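Local coordinates for Endoglucanase(Endo-1,4-beta-glucanase)protein (Pseudomonas stutzeri, PDB 6R2J), which probably hydrolyses beta-1,4-glucosidic bonds of cellulose as a glycoside hydrolase family 5 endoglucanase, and is captured here with cellobiose bound, at residues 173-177 and 178-182; 233-236 and 237-241; 183-186 and 187-191; 150-153 and 154-157. One frame throughout, in Å; residues are numbered along the deposited sequence.

How the interactions relate
Along the chain the order is interaction 4, interaction 1, interaction 3 and interaction 2, all within one (beta/alpha)8 barrel. Interaction 4 lies in the N-terminal part of helix 152-166, which leads into strand 171-175; interaction 1 continues from that strand into the turn that meets the glucose units. Interaction 3, the short helix 185-188, follows directly, and after strand 201-206 comes interaction 2, in helix 229-244. Interaction 1 touches the other three: its centre lies about 9 Å from that of 3 and about 12 Å from those of 2 and 4. Interactions 2 and 4, with centres about 22 Å apart, do not meet. The sugar-binding turn thus touches two helices of the barrel, 152-166 and 229-244, and the short helix 185-188.

Interaction 1 of 4, residues 173-177 and 178-182; sequences FIEGE and RWSSA. With BGC (beta-D-glucopyranose), chain E; BGC (beta-D-glucopyranose), chain B.
Glu-177 folds its carboxylate back over its own peptide: OE1 takes the N-H of Arg-178 at 2.9 Å, almost straight (172°), on its anti side and 33° out of the carboxylate plane. Its second oxygen, OE2, bonds to Thr-148 OG1, which fixes the rotation of the group. Three residues on, Ser-180 directs its hydroxyl at the end of the preceding segment, where OG accepts from Gly-176 N at 3.2 Å and lies 3.4 Å from Glu-175 CB. A first torsion with OG anti to the backbone N (chi1 -154°) places it there. Strand 171-175 of the (beta/alpha)8 barrel is followed by a short turn of left-handed backbone, with phi positive at Arg-178, Trp-179 and Ser-180, closed by Ser-181 N to Arg-178 O at 3.2 Å. This turn presents the pocket residues. The Trp-179 indole lies flat beneath the chain B glucose, whose C3 is 3.7 Å from CD2 and over the centre of that face, an aromatic platform as is common in sugar-binding clefts; His-146 stacks with the same ring. The Arg-178 guanidinium meets the sugars with its edge, NH2 donating to O6 of the chain B glucose at 2.6 Å in a nearly straight bond. The chain E glucose places O4 3.1 Å from Trp-179 O in a weak bond. A water bridges Glu-177 O and Ser-181 O, donating to both.

Interaction 2 of 4, residues 233-236 and 237-241; sequences RARP and FIEWL
Ala-234 O serves two backbone donors of the next turn, a nearly straight bond from Ile-238 N at 3.1 Å, lying in the carbonyl plane, and a weak one from Phe-237 N. Two more i to i+4 bonds continue the ladder, Glu-239 N to Arg-235 O at 2.8 Å and Trp-240 N to Pro-236 O at 3.0 Å; the last donor is tilted 28° from the carbonyl plane. Pro-236 has no N-H to give to the turn before it, and the helix is kinked there. Charged chains meet on the outer side. Arg-235 and Glu-239 lie alongside each other, pointing the same way, but the carboxylate oxygen OE2 of Glu-239 touches the aliphatic part of Arg-235, 3.1 Å from CG. A bend at chi3 (-44°) leaves Arg-235 NE 4.7 Å from that oxygen; the opposite charges probably attract only at a distance, no salt bridge forms, and their planes are turned 43° apart. All this belongs to helix 229-244, the crossover between strands 201-206 and 248-252 of the (beta/alpha)8 barrel. Apolar packing occupies the inner side. Phe-237 lies with one face under Leu-241, whose CD1 is 3.5 Å above the ring plane and offset toward the rim, and its side chain touches Ala-205 of the adjoining strand. Tyr-203 packs edge-to-face with the Trp-240 ring. Toward helix 260-276, the Ile-238 side chain touches Tyr-272 and Asn-276, its CG1 3.5 Å from the backbone Ala-234 O.

Interaction 3 of 4, residues 183-186 and 187-191; sequences YHWP and LVNAN
His-184 O is gripped by two backbone donors, Val-188 N at 2.9 Å and Leu-187 N at 3.0 Å. Val-188 comes nearly end-on to the carbonyl, whereas Leu-187 stands above its plane, 44° out of it. Trp-185 O takes Asn-189 N at 2.9 Å, and there the chain leaves helical geometry, so helix 185-188 is barely more than one turn. The side chains repeat this pairing. Asn-189 crosses Trp-185 at about a right angle, its amide plane inclined 56° to the indole; ND2 sits over one face, 3.3 Å from CD2, and CB makes a CH-pi contact with the five-membered ring, 4.1 Å from its centroid. Asn-189 OD1 is held by the backbone N of Glu-177, which fixes the amide's turn. An alanine in place of Trp-185 would probably leave Asn-189 without the ring face that its ND2 and CB meet and open a gap beside Phe-237 and Trp-240. At the other end, His-184 ND1 bonds to Ser-181 OG, close to the bound glucose. The short helix thus lies between the turn 177-180, which Val-188 touches, and helix 229-244, whose Trp-240 meets Trp-185 edge-to-face, and the indole touches Tyr-203 and Ala-205 of strand 201-206.

Interaction 4 of 4, residues 150-153 and 154-157; sequences GLWP and GAAQ
Ala-156 places its methyl over one face of the Trp-152 indole, CB 3.9 Å from the centroid of the six-membered ring and 20° off its normal, a CH-pi contact offset toward the rim. Ala-155 CB approaches the same ring obliquely, 3.9 Å from CE3. The indole reaches both because CG is anti to the backbone N (chi1 170°), which swings the ring forward along the helix. Underneath, Trp-152 O receives Ala-156 N at 2.9 Å, and Leu-151 O receives Ala-155 N at 3.3 Å in the carbonyl plane; Gln-157 N to Pro-153 O at 3.2 Å extends the ladder. Gly-154 N donates a hydrogen bond to a water at 2.7 Å, which in turn donates to Gly-150 O and so ties the preceding turn to the helix. Farther out, Trp-152 NE1 donates to Glu-175 O, while Thr-148 OG1 bonds to the Trp-152 backbone N. A leucine in place of Trp-152 would probably leave Glu-175 O without its donor and the Ala-156 methyl without the ring face it packs on. Tyr-119 of helix 116-130 touches both Trp-152 and Ala-155, and Gln-157 OE1 bonds to Asn-195 N. The arrangement is that of the N-terminal part of the helix in a beta-alpha-beta crossover, here joining strands 136-140 and 171-175 of the (beta/alpha)8 barrel typical of family 5 glycoside hydrolases.

Interaction 1 of 4, residues 173-177 and 178-182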
loop_
_atom_site.group_PDB
_atom_site.type_symbol
_atom_site.label_atom_id
_atom_site.label_comp_id
_atom_site.label_asym_id
_atom_site.label_seq_id
_atom_site.Cartn_x
_atom_site.Cartn_y
_atom_site.Cartn_z
ATOM N N PHE A 173 1.053 8.815 1.831
ATOM C CA PHE A 173 1.930 7.956 1.045
ATOM C C PHE A 173 1.805 8.297 -0.435
ATOM O O PHE A 173 0.697 8.295 -1.009
ATOM C CB PHE A 173 1.622 6.489 1.345
ATOM C CG PHE A 173 1.847 6.143 2.812
ATOM C CD1 PHE A 173 0.925 6.489 3.777
ATOM C CD2 PHE A 173 3.005 5.496 3.230
ATOM C CE1 PHE A 173 1.153 6.199 5.096
ATOM C CE2 PHE A 173 3.208 5.180 4.571
ATOM C CZ PHE A 173 2.293 5.548 5.478
ATOM N N ILE A 174 2.953 8.606 -1.031
ATOM C CA ILE A 174 3.043 9.066 -2.405
ATOM C C ILE A 174 3.713 7.975 -3.242
ATOM O O ILE A 174 4.892 7.652 -3.047
ATOM C CB ILE A 174 3.804 10.401 -2.509
ATOM C CG1 ILE A 174 3.201 11.465 -1.577
ATOM C CG2 ILE A 174 3.824 10.905 -3.984
ATOM C CD1 ILE A 174 1.780 11.884 -1.895
ATOM N N GLU A 175 2.973 7.450 -4.210
ATOM C CA GLU A 175 3.507 6.601 -5.256
ATOM C C GLU A 175 3.924 7.426 -6.484
ATOM O O GLU A 175 3.546 8.605 -6.654
ATOM C CB GLU A 175 2.453 5.531 -5.625
ATOM C CG GLU A 175 2.081 4.693 -4.394
ATOM C CD GLU A 175 1.189 3.518 -4.689
ATOM O OE1 GLU A 175 1.435 2.842 -5.700
ATOM O OE2 GLU A 175 0.240 3.269 -3.878
ATOM N N GLY A 176 4.747 6.798 -7.326
ATOM C CA GLY A 176 5.213 7.381 -8.557
ATOM C C GLY A 176 4.722 6.629 -9.788
ATOM O O GLY A 176 4.025 5.619 -9.733
ATOM N N GLU A 177 5.130 7.163 -10.923
ATOM C CA GLU A 177 4.763 6.674 -12.241
ATOM C C GLU A 177 5.413 5.301 -12.517
ATOM O O GLU A 177 6.107 4.695 -11.668
ATOM C CB GLU A 177 5.065 7.807 -13.233
ATOM C CG GLU A 177 4.888 7.632 -14.708
ATOM C CD GLU A 177 3.489 7.282 -15.180
ATOM O OE1 GLU A 177 3.388 6.121 -15.555
ATOM O OE2 GLU A 177 2.544 8.124 -15.247
ATOM N N ARG A 178 5.091 4.774 -13.701
ATOM C CA ARG A 178 5.496 3.434 -14.097
ATOM C C ARG A 178 5.063 2.380 -13.082
ATOM O O ARG A 178 5.841 1.503 -12.696
ATOM C CB ARG A 178 6.999 3.329 -14.348
ATOM C CG ARG A 178 7.330 2.246 -15.391
ATOM C CD ARG A 178 8.586 1.491 -15.016
ATOM N NE ARG A 178 8.620 0.182 -15.686
ATOM C CZ ARG A 178 7.807 -0.835 -15.396
ATOM N NH1 ARG A 178 6.894 -0.707 -14.407
ATOM N NH2 ARG A 178 7.908 -1.979 -16.093
ATOM N N TRP A 179 3.814 2.472 -12.650
ATOM C CA TRP A 179 3.210 1.526 -11.708
ATOM C C TRP A 179 3.890 1.563 -10.342
ATOM O O TRP A 179 3.899 0.566 -9.613
ATOM C CB TRP A 179 3.133 0.096 -12.244
ATOM C CG TRP A 179 2.511 -0.037 -13.627
ATOM C CD1 TRP A 179 3.134 0.204 -14.822
ATOM C CD2 TRP A 179 1.170 -0.475 -13.962
ATOM N NE1 TRP A 179 2.267 -0.041 -15.873
ATOM C CE2 TRP A 179 1.064 -0.471 -15.371
ATOM C CE3 TRP A 179 0.054 -0.859 -13.214
ATOM C CZ2 TRP A 179 -0.114 -0.859 -16.040
ATOM C CZ3 TRP A 179 -1.107 -1.236 -13.886
ATOM C CH2 TRP A 179 -1.177 -1.232 -15.277
ATOM N N SER A 180 4.499 2.702 -10.006
ATOM C CA SER A 180 5.287 2.863 -8.782
ATOM C C SER A 180 6.310 1.734 -8.607
ATOM O O SER A 180 6.577 1.275 -7.499
ATOM C CB SER A 180 4.418 3.003 -7.542
ATOM O OG SER A 180 5.137 3.725 -6.550
ATOM N N SER A 181 6.933 1.346 -9.715
ATOM C CA SER A 181 8.052 0.418 -9.691
ATOM C C SER A 181 9.243 0.960 -8.909
ATOM O O SER A 181 9.729 2.063 -9.156
ATOM C CB SER A 181 8.479 0.157 -11.137
ATOM O OG SER A 181 9.697 -0.550 -11.183
ATOM N N ALA A 182 9.743 0.139 -7.993
ATOM C CA ALA A 182 10.918 0.507 -7.218
ATOM C C ALA A 182 12.182 0.493 -8.075
ATOM O O ALA A 182 13.023 1.397 -7.976
ATOM C CB ALA A 182 11.058 -0.463 -6.046
HETATM C C2 BGC E . 5.645 -2.523 -12.424
HETATM C C3 BGC E . 5.884 -1.889 -11.090
HETATM C C4 BGC E . 4.758 -2.393 -10.249
HETATM C C5 BGC E . 4.242 -3.769 -10.534
HETATM C C6 BGC E . 3.192 -3.964 -9.482
HETATM C C1 BGC E . 4.936 -3.873 -12.704
HETATM O O2 BGC E . 6.895 -2.284 -13.189
HETATM O O3 BGC E . 5.870 -0.458 -11.145
HETATM O O4 BGC E . 5.329 -2.108 -8.993
HETATM O O5 BGC E . 3.674 -3.756 -11.929
HETATM O O6 BGC E . 2.320 -5.032 -9.939
HETATM C C2 BGC B . 1.717 -4.725 -15.400
HETATM C C3 BGC B . 2.490 -3.949 -14.366
HETATM C C4 BGC B . 3.910 -4.290 -14.724
HETATM C C5 BGC B . 4.305 -3.893 -16.186
HETATM C C6 BGC B . 5.715 -4.358 -16.622
HETATM C C1 BGC B . 1.928 -4.097 -16.791
HETATM O O1 BGC B . 1.125 -4.589 -17.816
HETATM O O2 BGC B . 0.313 -4.728 -15.191
HETATM O O3 BGC B . 2.344 -4.368 -13.004
HETATM O O4 BGC B . 5.020 -3.741 -14.026
HETATM O O5 BGC B . 3.365 -4.207 -17.285
HETATM O O6 BGC B . 6.584 -4.164 -15.515
HETATM O O HOH W 1 8.874 4.122 -10.898
#

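Interaction 2 of 4, residues 233-236 and 237-241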
loop_
_atom_site.group_PDB
_atom_site.type_symbol
_atom_site.label_atom_id
_atom_site.label_comp_id
_atom_site.label_asym_id
_atom_site.label_seq_id
_atom_site.Cartn_x
_atom_site.Cartn_y
_atom_site.Cartn_z
ATOM N N ARG A 233 16.207 -4.764 -6.959
ATOM C CA ARG A 233 15.079 -3.934 -7.342
ATOM C C ARG A 233 14.698 -2.946 -6.248
ATOM O O ARG A 233 14.109 -1.909 -6.545
ATOM C CB ARG A 233 13.903 -4.821 -7.794
ATOM C CG ARG A 233 14.219 -5.552 -9.106
ATOM C CD ARG A 233 13.087 -6.397 -9.647
ATOM N NE ARG A 233 13.495 -7.051 -10.900
ATOM C CZ ARG A 233 12.768 -7.941 -11.571
ATOM N NH1 ARG A 233 11.590 -8.313 -11.120
ATOM N NH2 ARG A 233 13.210 -8.461 -12.697
ATOM N N ALA A 234 15.065 -3.202 -4.999
ATOM C CA ALA A 234 14.791 -2.208 -3.968
ATOM C C ALA A 234 15.817 -1.083 -3.986
ATOM O O ALA A 234 15.473 0.087 -3.753
ATOM C CB ALA A 234 14.774 -2.883 -2.600
ATOM N N ARG A 235 17.075 -1.422 -4.260
ATOM C CA ARG A 235 18.182 -0.487 -4.026
ATOM C C ARG A 235 18.055 0.821 -4.804
ATOM O O ARG A 235 18.331 1.880 -4.219
ATOM C CB ARG A 235 19.509 -1.202 -4.331
ATOM C CG ARG A 235 20.758 -0.365 -4.199
ATOM C CD ARG A 235 21.975 -1.149 -4.690
ATOM N NE ARG A 235 22.032 -2.543 -4.230
ATOM C CZ ARG A 235 22.069 -3.612 -5.035
ATOM N NH1 ARG A 235 22.036 -3.465 -6.367
ATOM N NH2 ARG A 235 22.153 -4.842 -4.504
ATOM N N PRO A 236 17.682 0.824 -6.080
ATOM C CA PRO A 236 17.497 2.098 -6.767
ATOM C C PRO A 236 16.620 3.054 -5.977
ATOM O O PRO A 236 16.934 4.252 -5.886
ATOM C CB PRO A 236 16.845 1.650 -8.077
ATOM C CG PRO A 236 17.353 0.252 -8.294
ATOM C CD PRO A 236 17.331 -0.324 -6.939
ATOM N N PHE A 237 15.523 2.523 -5.404
ATOM C CA PHE A 237 14.502 3.300 -4.699
ATOM C C PHE A 237 15.039 3.826 -3.373
ATOM O O PHE A 237 14.936 5.027 -3.087
ATOM C CB PHE A 237 13.269 2.381 -4.504
ATOM C CG PHE A 237 12.147 2.999 -3.718
ATOM C CD1 PHE A 237 11.669 4.264 -4.025
ATOM C CD2 PHE A 237 11.567 2.302 -2.660
ATOM C CE1 PHE A 237 10.656 4.830 -3.266
ATOM C CE2 PHE A 237 10.570 2.868 -1.895
ATOM C CZ PHE A 237 10.108 4.123 -2.199
ATOM N N ILE A 238 15.627 2.925 -2.564
ATOM C CA ILE A 238 16.288 3.300 -1.309
ATOM C C ILE A 238 17.329 4.387 -1.562
ATOM O O ILE A 238 17.409 5.386 -0.839
ATOM C CB ILE A 238 16.907 2.049 -0.649
ATOM C CG1 ILE A 238 15.809 1.005 -0.388
ATOM C CG2 ILE A 238 17.750 2.447 0.570
ATOM C CD1 ILE A 238 14.482 1.539 0.018
ATOM N N GLU A 239 18.134 4.216 -2.606
ATOM C CA GLU A 239 19.193 5.173 -2.888
ATOM C C GLU A 239 18.622 6.522 -3.277
ATOM O O GLU A 239 19.136 7.564 -2.859
ATOM C CB GLU A 239 20.093 4.638 -4.003
ATOM C CG GLU A 239 21.032 3.534 -3.511
ATOM C CD GLU A 239 21.979 3.069 -4.558
ATOM O OE1 GLU A 239 21.984 3.688 -5.629
ATOM O OE2 GLU A 239 22.702 2.082 -4.326
ATOM N N TRP A 240 17.545 6.525 -4.055
ATOM C CA TRP A 240 16.843 7.773 -4.343
ATOM C C TRP A 240 16.265 8.394 -3.079
ATOM O O TRP A 240 16.355 9.612 -2.882
ATOM C CB TRP A 240 15.709 7.496 -5.324
ATOM C CG TRP A 240 14.993 8.681 -5.801
ATOM C CD1 TRP A 240 15.266 9.421 -6.929
ATOM C CD2 TRP A 240 13.839 9.275 -5.204
ATOM N NE1 TRP A 240 14.365 10.449 -7.048
ATOM C CE2 TRP A 240 13.478 10.384 -6.003
ATOM C CE3 TRP A 240 13.082 8.993 -4.060
ATOM C CZ2 TRP A 240 12.381 11.212 -5.691
ATOM C CZ3 TRP A 240 11.976 9.816 -3.756
ATOM C CH2 TRP A 240 11.647 10.907 -4.563
ATOM N N LEU A 241 15.648 7.578 -2.215
ATOM C CA LEU A 241 15.180 8.085 -0.925
ATOM C C LEU A 241 16.318 8.706 -0.107
ATOM O O LEU A 241 16.210 9.836 0.371
ATOM C CB LEU A 241 14.514 6.961 -0.142
ATOM C CG LEU A 241 13.216 6.470 -0.786
ATOM C CD1 LEU A 241 12.829 5.115 -0.158
ATOM C CD2 LEU A 241 12.086 7.429 -0.651
#

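Interaction 3 of 4, residues 183-186 and 187-191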
loop_
_atom_site.group_PDB
_atom_site.type_symbol
_atom_site.label_atom_id
_atom_site.label_comp_id
_atom_site.label_asym_id
_atom_site.label_seq_id
_atom_site.Cartn_x
_atom_site.Cartn_y
_atom_site.Cartn_z
ATOM N N TYR A 183 12.331 -0.515 -8.934
ATOM C CA TYR A 183 13.529 -0.621 -9.762
ATOM C C TYR A 183 13.669 0.587 -10.685
ATOM O O TYR A 183 14.773 1.121 -10.880
ATOM C CB TYR A 183 13.452 -1.931 -10.570
ATOM C CG TYR A 183 14.589 -2.089 -11.533
ATOM C CD1 TYR A 183 15.861 -2.449 -11.080
ATOM C CD2 TYR A 183 14.424 -1.820 -12.895
ATOM C CE1 TYR A 183 16.930 -2.547 -11.957
ATOM C CE2 TYR A 183 15.492 -1.903 -13.765
ATOM C CZ TYR A 183 16.725 -2.274 -13.289
ATOM O OH TYR A 183 17.776 -2.372 -14.148
ATOM N N HIS A 184 12.549 1.044 -11.245
ATOM C CA HIS A 184 12.553 2.103 -12.235
ATOM C C HIS A 184 12.478 3.491 -11.617
ATOM O O HIS A 184 12.579 4.477 -12.365
ATOM C CB HIS A 184 11.368 1.916 -13.205
ATOM C CG HIS A 184 11.403 0.623 -13.974
ATOM N ND1 HIS A 184 10.678 -0.495 -13.613
ATOM C CD2 HIS A 184 12.087 0.275 -15.093
ATOM C CE1 HIS A 184 10.919 -1.474 -14.472
ATOM N NE2 HIS A 184 11.765 -1.029 -15.386
ATOM N N TRP A 185 12.299 3.575 -10.288
ATOM C CA TRP A 185 12.017 4.833 -9.609
ATOM C C TRP A 185 12.987 5.955 -9.979
ATOM O O TRP A 185 12.525 7.067 -10.286
ATOM C CB TRP A 185 12.020 4.541 -8.103
ATOM C CG TRP A 185 11.510 5.667 -7.357
ATOM C CD1 TRP A 185 12.196 6.801 -7.006
ATOM C CD2 TRP A 185 10.190 5.827 -6.878
ATOM N NE1 TRP A 185 11.359 7.677 -6.367
ATOM C CE2 TRP A 185 10.123 7.094 -6.252
ATOM C CE3 TRP A 185 9.046 5.031 -6.917
ATOM C CZ2 TRP A 185 8.936 7.583 -5.661
ATOM C CZ3 TRP A 185 7.883 5.509 -6.330
ATOM C CH2 TRP A 185 7.835 6.772 -5.706
ATOM N N PRO A 186 14.310 5.748 -9.953
ATOM C CA PRO A 186 15.226 6.880 -10.168
ATOM C C PRO A 186 15.198 7.384 -11.580
ATOM O O PRO A 186 15.624 8.515 -11.833
ATOM C CB PRO A 186 16.614 6.314 -9.845
ATOM C CG PRO A 186 16.404 5.024 -9.242
ATOM C CD PRO A 186 15.027 4.505 -9.608
ATOM N N LEU A 187 14.714 6.576 -12.517
ATOM C CA LEU A 187 14.626 7.031 -13.891
ATOM C C LEU A 187 13.271 7.659 -14.168
ATOM O O LEU A 187 13.211 8.682 -14.850
ATOM C CB LEU A 187 14.932 5.897 -14.877
ATOM C CG LEU A 187 16.333 5.293 -14.713
ATOM C CD1 LEU A 187 16.810 4.530 -15.924
ATOM C CD2 LEU A 187 17.416 6.343 -14.385
ATOM N N VAL A 188 12.190 7.109 -13.595
ATOM C CA VAL A 188 10.826 7.578 -13.898
ATOM C C VAL A 188 10.467 8.819 -13.081
ATOM O O VAL A 188 9.756 9.725 -13.547
ATOM C CB VAL A 188 9.833 6.423 -13.668
ATOM C CG1 VAL A 188 8.440 6.934 -13.522
ATOM C CG2 VAL A 188 9.901 5.430 -14.819
ATOM N N ASN A 189 10.959 8.875 -11.856
ATOM C CA ASN A 189 10.604 9.895 -10.887
ATOM C C ASN A 189 11.848 10.655 -10.438
ATOM O O ASN A 189 12.007 10.981 -9.249
ATOM C CB ASN A 189 9.890 9.293 -9.670
ATOM C CG ASN A 189 8.793 8.343 -10.050
ATOM O OD1 ASN A 189 7.792 8.735 -10.663
ATOM N ND2 ASN A 189 8.977 7.077 -9.707
ATOM N N ALA A 190 12.753 10.948 -11.375
ATOM C CA ALA A 190 14.073 11.425 -10.970
ATOM C C ALA A 190 13.959 12.709 -10.173
ATOM O O ALA A 190 14.658 12.887 -9.161
ATOM C CB ALA A 190 14.978 11.630 -12.185
ATOM N N ASN A 191 13.059 13.604 -10.612
ATOM C CA ASN A 191 12.802 14.884 -9.963
ATOM C C ASN A 191 11.384 14.987 -9.421
ATOM O O ASN A 191 10.708 15.990 -9.651
ATOM C CB ASN A 191 12.965 16.013 -10.965
ATOM C CG ASN A 191 14.299 15.977 -11.655
ATOM O OD1 ASN A 191 14.461 15.337 -12.708
ATOM N ND2 ASN A 191 15.276 16.667 -11.066
#

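Interaction 4 of 4, residues 150-153 and 154-157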
loop_
_atom_site.group_PDB
_atom_site.type_symbol
_atom_site.label_atom_id
_atom_site.label_comp_id
_atom_site.label_asym_id
_atom_site.label_seq_id
_atom_site.Cartn_x
_atom_site.Cartn_y
_atom_site.Cartn_z
ATOM N N GLY A 150 1.862 12.840 -17.946
ATOM C CA GLY A 150 2.363 13.980 -17.212
ATOM C C GLY A 150 1.415 14.505 -16.172
ATOM O O GLY A 150 1.691 15.559 -15.605
ATOM N N LEU A 151 0.311 13.809 -15.908
ATOM C CA LEU A 151 -0.726 14.343 -15.049
ATOM C C LEU A 151 -0.572 13.919 -13.602
ATOM O O LEU A 151 -1.129 14.591 -12.728
ATOM C CB LEU A 151 -2.110 13.890 -15.510
ATOM C CG LEU A 151 -2.559 14.428 -16.852
ATOM C CD1 LEU A 151 -3.854 13.784 -17.231
ATOM C CD2 LEU A 151 -2.667 15.938 -16.774
ATOM N N TRP A 152 0.150 12.824 -13.319
ATOM C CA TRP A 152 0.187 12.327 -11.944
ATOM C C TRP A 152 0.783 13.340 -10.940
ATOM O O TRP A 152 0.202 13.519 -9.853
ATOM C CB TRP A 152 0.810 10.921 -11.886
ATOM C CG TRP A 152 1.072 10.511 -10.446
ATOM C CD1 TRP A 152 2.266 10.156 -9.898
ATOM C CD2 TRP A 152 0.122 10.494 -9.352
ATOM N NE1 TRP A 152 2.118 9.886 -8.551
ATOM C CE2 TRP A 152 0.811 10.083 -8.199
ATOM C CE3 TRP A 152 -1.241 10.734 -9.249
ATOM C CZ2 TRP A 152 0.188 9.955 -6.963
ATOM C CZ3 TRP A 152 -1.848 10.607 -8.019
ATOM C CH2 TRP A 152 -1.135 10.226 -6.898
ATOM N N PRO A 153 1.925 14.007 -11.208
ATOM C CA PRO A 153 2.514 14.867 -10.160
ATOM C C PRO A 153 1.605 16.010 -9.702
ATOM O O PRO A 153 1.511 16.292 -8.501
ATOM C CB PRO A 153 3.813 15.355 -10.814
ATOM C CG PRO A 153 4.202 14.201 -11.765
ATOM C CD PRO A 153 2.863 13.754 -12.323
ATOM N N GLY A 154 0.916 16.671 -10.634
ATOM C CA GLY A 154 -0.043 17.691 -10.256
ATOM C C GLY A 154 -1.225 17.156 -9.468
ATOM O O GLY A 154 -1.771 17.858 -8.607
ATOM N N ALA A 155 -1.680 15.947 -9.798
ATOM C CA ALA A 155 -2.807 15.353 -9.080
ATOM C C ALA A 155 -2.415 15.037 -7.649
ATOM O O ALA A 155 -3.195 15.283 -6.721
ATOM C CB ALA A 155 -3.262 14.070 -9.780
ATOM N N ALA A 156 -1.192 14.513 -7.462
ATOM C CA ALA A 156 -0.703 14.186 -6.121
ATOM C C ALA A 156 -0.610 15.428 -5.241
ATOM O O ALA A 156 -0.979 15.384 -4.057
ATOM C CB ALA A 156 0.670 13.513 -6.197
ATOM N N GLN A 157 -0.105 16.544 -5.789
ATOM C CA GLN A 157 -0.062 17.778 -5.011
ATOM C C GLN A 157 -1.458 18.350 -4.729
ATOM O O GLN A 157 -1.683 18.943 -3.660
ATOM C CB GLN A 157 0.829 18.790 -5.715
ATOM C CG GLN A 157 1.178 19.990 -4.882
ATOM C CD GLN A 157 2.163 19.647 -3.789
ATOM O OE1 GLN A 157 3.285 19.249 -4.055
ATOM N NE2 GLN A 157 1.742 19.788 -2.552
HETATM O O HOH W 2 1.690 17.078 -13.238
#